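Local coordinates for protein VP24 (White spot syndrome virus, PDB 5HLJ) that is a major envelope protein of the virion, probably held in the viral membrane by a transmembrane helix, and forms an assembly of three copies in the crystal, at residues I21-N26 against L164-S169; D108-S113 against F128-K133. All blocks are in the same frame, centred on the assembly; numbering follows the deposited sequence.

Contact 1: I21-N26 against L164-S169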
loop_
_atom_site.group_PDB
_atom_site.type_symbol
_atom_site.label_atom_id
_atom_site.label_comp_id
_atom_site.label_asym_id
_atom_site.label_seq_id
_atom_site.Cartn_x
_atom_site.Cartn_y
_atom_site.Cartn_z
ATOM N N ILE A 21 0.949 -2.239 -11.316
ATOM C CA ILE A 21 1.465 -1.498 -12.463
ATOM C C ILE A 21 2.368 -0.391 -11.933
ATOM O O ILE A 21 1.894 0.490 -11.222
ATOM C CB ILE A 21 0.304 -0.872 -13.298
ATOM C CG1 ILE A 21 -0.737 -1.937 -13.679
ATOM C CG2 ILE A 21 0.810 -0.153 -14.527
ATOM C CD1 ILE A 21 -0.148 -3.167 -14.338
ATOM N N ASN A 22 3.658 -0.428 -12.244
ATOM C CA ASN A 22 4.574 0.600 -11.746
ATOM C C ASN A 22 4.954 1.569 -12.863
ATOM O O ASN A 22 5.571 1.175 -13.852
ATOM C CB ASN A 22 5.833 -0.027 -11.136
ATOM C CG ASN A 22 5.532 -0.863 -9.887
ATOM O OD1 ASN A 22 5.140 -0.328 -8.855
ATOM N ND2 ASN A 22 5.724 -2.180 -9.983
ATOM N N LEU A 23 4.562 2.829 -12.699
ATOM C CA LEU A 23 4.812 3.872 -13.685
ATOM C C LEU A 23 5.556 5.055 -13.068
ATOM O O LEU A 23 5.597 5.218 -11.846
ATOM C CB LEU A 23 3.498 4.371 -14.285
ATOM C CG LEU A 23 2.611 3.358 -15.003
ATOM C CD1 LEU A 23 1.388 4.065 -15.528
ATOM C CD2 LEU A 23 3.379 2.677 -16.140
ATOM N N THR A 24 6.110 5.900 -13.924
ATOM C CA THR A 24 6.802 7.096 -13.475
ATOM C C THR A 24 5.970 8.343 -13.766
ATOM O O THR A 24 5.338 8.429 -14.811
ATOM C CB THR A 24 8.189 7.188 -14.141
ATOM O OG1 THR A 24 8.973 6.071 -13.712
ATOM C CG2 THR A 24 8.899 8.438 -13.729
ATOM N N ILE A 25 5.941 9.288 -12.828
ATOM C CA ILE A 25 5.201 10.542 -13.016
ATOM C C ILE A 25 5.953 11.748 -12.458
ATOM O O ILE A 25 6.728 11.630 -11.496
ATOM C CB ILE A 25 3.805 10.530 -12.336
ATOM C CG1 ILE A 25 3.953 10.367 -10.825
ATOM C CG2 ILE A 25 2.870 9.481 -12.947
ATOM C CD1 ILE A 25 2.636 10.243 -10.090
ATOM N N ASN A 26 5.704 12.913 -13.052
ATOM C CA ASN A 26 6.270 14.163 -12.553
ATOM C C ASN A 26 5.193 15.182 -12.193
ATOM O O ASN A 26 4.180 15.291 -12.871
ATOM C CB ASN A 26 7.223 14.779 -13.585
ATOM C CG ASN A 26 8.460 13.935 -13.814
ATOM O OD1 ASN A 26 9.284 13.772 -12.922
ATOM N ND2 ASN A 26 8.598 13.403 -15.021
ATOM N N LEU A 164 4.792 5.793 -9.326
ATOM C CA LEU A 164 3.393 5.513 -9.083
ATOM C C LEU A 164 3.126 4.014 -9.123
ATOM O O LEU A 164 3.481 3.343 -10.084
ATOM C CB LEU A 164 2.535 6.234 -10.127
ATOM C CG LEU A 164 1.036 5.905 -10.211
ATOM C CD1 LEU A 164 0.282 6.394 -8.971
ATOM C CD2 LEU A 164 0.426 6.502 -11.490
ATOM N N SER A 165 2.511 3.494 -8.072
ATOM C CA SER A 165 2.057 2.116 -8.070
ATOM C C SER A 165 0.543 2.047 -8.140
ATOM O O SER A 165 -0.143 2.642 -7.315
ATOM C CB SER A 165 2.542 1.372 -6.826
ATOM O OG SER A 165 3.893 0.991 -6.953
ATOM N N MET A 166 0.025 1.321 -9.120
ATOM C CA MET A 166 -1.416 1.086 -9.196
ATOM C C MET A 166 -1.701 -0.405 -9.131
ATOM O O MET A 166 -1.028 -1.193 -9.789
ATOM C CB MET A 166 -2.010 1.664 -10.484
ATOM C CG MET A 166 -1.764 3.143 -10.678
ATOM S SD MET A 166 -2.659 3.832 -12.096
ATOM C CE MET A 166 -1.755 3.118 -13.470
ATOM N N ARG A 167 -2.705 -0.799 -8.359
ATOM C CA ARG A 167 -3.121 -2.188 -8.389
ATOM C C ARG A 167 -4.331 -2.376 -9.285
ATOM O O ARG A 167 -5.363 -1.745 -9.088
ATOM C CB ARG A 167 -3.420 -2.715 -6.980
ATOM C CG ARG A 167 -3.838 -4.187 -7.007
ATOM C CD ARG A 167 -3.998 -4.788 -5.612
ATOM N NE ARG A 167 -4.837 -5.993 -5.626
ATOM C CZ ARG A 167 -4.508 -7.148 -5.040
ATOM N NH1 ARG A 167 -3.340 -7.271 -4.399
ATOM N NH2 ARG A 167 -5.343 -8.189 -5.091
ATOM N N PHE A 168 -4.183 -3.243 -10.282
ATOM C CA PHE A 168 -5.273 -3.637 -11.164
ATOM C C PHE A 168 -5.882 -4.955 -10.712
ATOM O O PHE A 168 -5.160 -5.883 -10.339
ATOM C CB PHE A 168 -4.788 -3.799 -12.618
ATOM C CG PHE A 168 -4.480 -2.508 -13.321
ATOM C CD1 PHE A 168 -4.431 -1.306 -12.633
ATOM C CD2 PHE A 168 -4.228 -2.503 -14.689
ATOM C CE1 PHE A 168 -4.124 -0.109 -13.300
ATOM C CE2 PHE A 168 -3.938 -1.329 -15.364
ATOM C CZ PHE A 168 -3.886 -0.122 -14.665
ATOM N N SER A 169 -7.204 -5.064 -10.779
ATOM C CA SER A 169 -7.850 -6.350 -10.544
ATOM C C SER A 169 -9.039 -6.544 -11.489
ATOM O O SER A 169 -9.594 -5.577 -11.999
ATOM C CB SER A 169 -8.269 -6.479 -9.068
ATOM O OG SER A 169 -9.157 -5.448 -8.697
HETATM O O HOH W 1 6.445 2.464 -9.276
#
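N22 and S165 face each other at a non-hydrogen-bonded position, and their side chains join on one face of the sheet: S165 OG donates to N22 OD1 over 2.6 Å, almost straight onto the carbonyl (C=O...O angle 168°). A water also donates to N22 OD1 and, weakly, to L164 O, so the amide oxygen takes two bonds. Flanking this pair are two hydrogen-bonded positions, I21 with M166 and L23 with L164, each closed by two near-linear N-H...O bonds; I21 N to M166 O measures 2.7 Å.

On the opposite face the side chains of these segments are apolar. I21 lays CG1 over the centre of the F168 ring, 3.5 Å from the centroid and 5° off the normal; it gets there because CG1 lies beside the backbone N and anti to the carbonyl carbon (chi1 -53°). Farther along, M166 bends at its third torsion to bring CE within 3.9 Å of L23 CD1, and I25 CD1 rests 4.0 Å from L164 CB.

Beyond the pair, backbone bonds tie T24 to V37 and S165 to S111, while R167 lies close to R167 of both other subunits. The N22/S165 face meets a neighbouring subunit, whose F175 also touches L23 from the apolar face. This is an antiparallel strand pair inside a mixed sheet, with one hydrogen-bonded pair on either side of a non-hydrogen-bonded one.

Contact 2: D108-S113 against F128-K133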
loop_
_atom_site.group_PDB
_atom_site.type_symbol
_atom_site.label_atom_id
_atom_site.label_comp_id
_atom_site.label_asym_id
_atom_site.label_seq_id
_atom_site.Cartn_x
_atom_site.Cartn_y
_atom_site.Cartn_z
ATOM N N ASP A 108 -7.741 -0.658 -7.763
ATOM C CA ASP A 108 -8.058 -0.835 -6.343
ATOM C C ASP A 108 -7.438 0.201 -5.446
ATOM O O ASP A 108 -8.054 0.650 -4.479
ATOM C CB ASP A 108 -7.580 -2.200 -5.860
ATOM C CG ASP A 108 -8.406 -3.316 -6.381
ATOM O OD1 ASP A 108 -9.650 -3.239 -6.257
ATOM O OD2 ASP A 108 -7.809 -4.269 -6.921
ATOM N N SER A 109 -6.189 0.544 -5.740
ATOM C CA SER A 109 -5.427 1.402 -4.854
ATOM C C SER A 109 -4.252 1.978 -5.581
ATOM O O SER A 109 -3.848 1.479 -6.629
ATOM C CB SER A 109 -4.957 0.628 -3.616
ATOM O OG SER A 109 -4.259 -0.544 -3.990
ATOM N N VAL A 110 -3.716 3.060 -5.047
ATOM C CA VAL A 110 -2.493 3.607 -5.591
ATOM C C VAL A 110 -1.556 3.941 -4.447
ATOM O O VAL A 110 -1.991 4.126 -3.316
ATOM C CB VAL A 110 -2.734 4.878 -6.448
ATOM C CG1 VAL A 110 -3.824 4.640 -7.473
ATOM C CG2 VAL A 110 -3.082 6.047 -5.577
ATOM N N SER A 111 -0.267 4.014 -4.742
ATOM C CA SER A 111 0.680 4.555 -3.786
ATOM C C SER A 111 1.773 5.279 -4.546
ATOM O O SER A 111 1.950 5.068 -5.742
ATOM C CB SER A 111 1.249 3.458 -2.873
ATOM O OG SER A 111 1.782 2.388 -3.622
ATOM N N LEU A 112 2.468 6.167 -3.846
ATOM C CA LEU A 112 3.516 6.979 -4.428
ATOM C C LEU A 112 4.782 6.862 -3.624
ATOM O O LEU A 112 4.757 6.791 -2.398
ATOM C CB LEU A 112 3.140 8.468 -4.467
ATOM C CG LEU A 112 2.145 9.110 -5.419
ATOM C CD1 LEU A 112 2.231 10.603 -5.165
ATOM C CD2 LEU A 112 2.442 8.793 -6.881
ATOM N N SER A 113 5.892 6.902 -4.333
ATOM C CA SER A 113 7.177 7.106 -3.725
ATOM C C SER A 113 7.835 8.248 -4.489
ATOM O O SER A 113 7.711 8.311 -5.710
ATOM C CB SER A 113 8.015 5.829 -3.792
ATOM O OG SER A 113 9.390 6.105 -3.557
ATOM N N PHE A 128 3.024 14.187 2.200
ATOM C CA PHE A 128 1.788 14.357 1.441
ATOM C C PHE A 128 0.645 13.467 1.933
ATOM O O PHE A 128 0.858 12.443 2.566
ATOM C CB PHE A 128 2.041 14.073 -0.051
ATOM C CG PHE A 128 2.602 12.701 -0.321
ATOM C CD1 PHE A 128 1.762 11.614 -0.520
ATOM C CD2 PHE A 128 3.975 12.495 -0.371
ATOM C CE1 PHE A 128 2.284 10.349 -0.751
ATOM C CE2 PHE A 128 4.498 11.231 -0.612
ATOM C CZ PHE A 128 3.649 10.159 -0.802
ATOM N N VAL A 129 -0.576 13.874 1.631
ATOM C CA VAL A 129 -1.725 13.007 1.813
ATOM C C VAL A 129 -2.242 12.643 0.421
ATOM O O VAL A 129 -2.436 13.505 -0.438
ATOM C CB VAL A 129 -2.829 13.676 2.661
ATOM C CG1 VAL A 129 -4.051 12.782 2.781
ATOM C CG2 VAL A 129 -2.297 14.000 4.029
ATOM N N LEU A 130 -2.405 11.343 0.203
ATOM C CA LEU A 130 -2.885 10.788 -1.052
ATOM C C LEU A 130 -4.392 10.629 -1.050
ATOM O O LEU A 130 -4.943 10.015 -0.138
ATOM C CB LEU A 130 -2.257 9.423 -1.285
ATOM C CG LEU A 130 -1.225 9.202 -2.373
ATOM C CD1 LEU A 130 -0.910 7.710 -2.438
ATOM C CD2 LEU A 130 -1.788 9.673 -3.687
ATOM N N TYR A 131 -5.059 11.155 -2.068
ATOM C CA TYR A 131 -6.467 10.868 -2.252
ATOM C C TYR A 131 -6.670 9.858 -3.396
ATOM O O TYR A 131 -6.199 10.069 -4.516
ATOM C CB TYR A 131 -7.280 12.147 -2.537
ATOM C CG TYR A 131 -8.678 11.802 -3.018
ATOM C CD1 TYR A 131 -9.642 11.354 -2.132
ATOM C CD2 TYR A 131 -9.005 11.850 -4.369
ATOM C CE1 TYR A 131 -10.906 10.992 -2.570
ATOM C CE2 TYR A 131 -10.260 11.476 -4.818
ATOM C CZ TYR A 131 -11.203 11.055 -3.912
ATOM O OH TYR A 131 -12.451 10.701 -4.336
ATOM N N PHE A 132 -7.380 8.767 -3.119
ATOM C CA PHE A 132 -7.778 7.857 -4.184
ATOM C C PHE A 132 -9.029 7.057 -3.854
ATOM O O PHE A 132 -9.117 6.419 -2.809
ATOM C CB PHE A 132 -6.653 6.867 -4.539
ATOM C CG PHE A 132 -7.014 5.965 -5.694
ATOM C CD1 PHE A 132 -7.113 6.478 -6.986
ATOM C CD2 PHE A 132 -7.322 4.632 -5.486
ATOM C CE1 PHE A 132 -7.463 5.668 -8.057
ATOM C CE2 PHE A 132 -7.672 3.807 -6.551
ATOM C CZ PHE A 132 -7.737 4.333 -7.845
ATOM N N LYS A 133 -9.972 7.066 -4.787
ATOM C CA LYS A 133 -11.194 6.263 -4.713
ATOM C C LYS A 133 -11.147 5.159 -5.777
ATOM O O LYS A 133 -10.834 5.440 -6.938
ATOM C CB LYS A 133 -12.398 7.182 -4.913
ATOM C CG LYS A 133 -13.732 6.524 -5.223
ATOM C CD LYS A 133 -14.773 7.641 -5.405
ATOM C CE LYS A 133 -16.091 7.166 -5.983
ATOM N NZ LYS A 133 -16.835 6.318 -5.031
#
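D108 OD2, on the residue whose backbone carbon meets the edge of the F132 ring, accepts a hydrogen bond from S169 OG on the adjacent strand, with R167 NE as a long, weak ion-pair partner. D108 OD1 takes a weak hydrogen bond from N22 ND2 of a neighbouring subunit. D108 CB is directed away from 128-133, and its carboxylate is held by partners outside the contact. The contact itself is made by side chains filling the gap between two strands whose short segment axes approach to 8.3 Å.

F132 fills one end. Its ring reaches 108-110 because chi1 is trans (-177°), which swings CG to the side opposite the backbone N. D108 O lies at the ring edge, in its plane. V110 CG1 stands over the ring centre, 3.7 Å from the centroid and 6° off the normal. The second V110 methyl, CG2, packs 3.8 Å from F132 CB, and the valine therefore fits over both the ring and the root of the side chain. In the middle, L130 pushes CD1 against the opposing backbone, 3.8 Å from S111 CA. At the far end the F128 ring presents its CZ edge to L112, 3.9 Å from L112 O and 4.1 Å from L112 CB.

F147 of strand 141-151 also touches L112, L130 and F132. F132 N makes a hydrogen bond with S113 OG of a neighbouring subunit. Antiparallel strands facing each other across a layer of interleaved side chains are characteristic of a beta-barrel or sandwich core, consistent with the barrels of the related envelope proteins VP26 and VP28.

Overall arrangement
The centres of contacts 1 and 2 lie about 10 Å apart, and the two meet where strand 161-170 runs beside strand 105-114. Strands 19-28, 161-170 and 105-114 are consecutive neighbours in the mixed sheet, whereas 128-131 is an outermost strand in its order, so contact 1 follows the sheet laterally and contact 2 probably crosses the interior of the curved sheet. I25 CD1 packs 3.5 Å from L112 CD2, making the two apolar layers continuous. Both segments of contact 2 lie in sequence between those of contact 1, which joins parts near both ends of the modelled chain. Both contacts also reach the other two subunits, linking the core to the trimer interfaces.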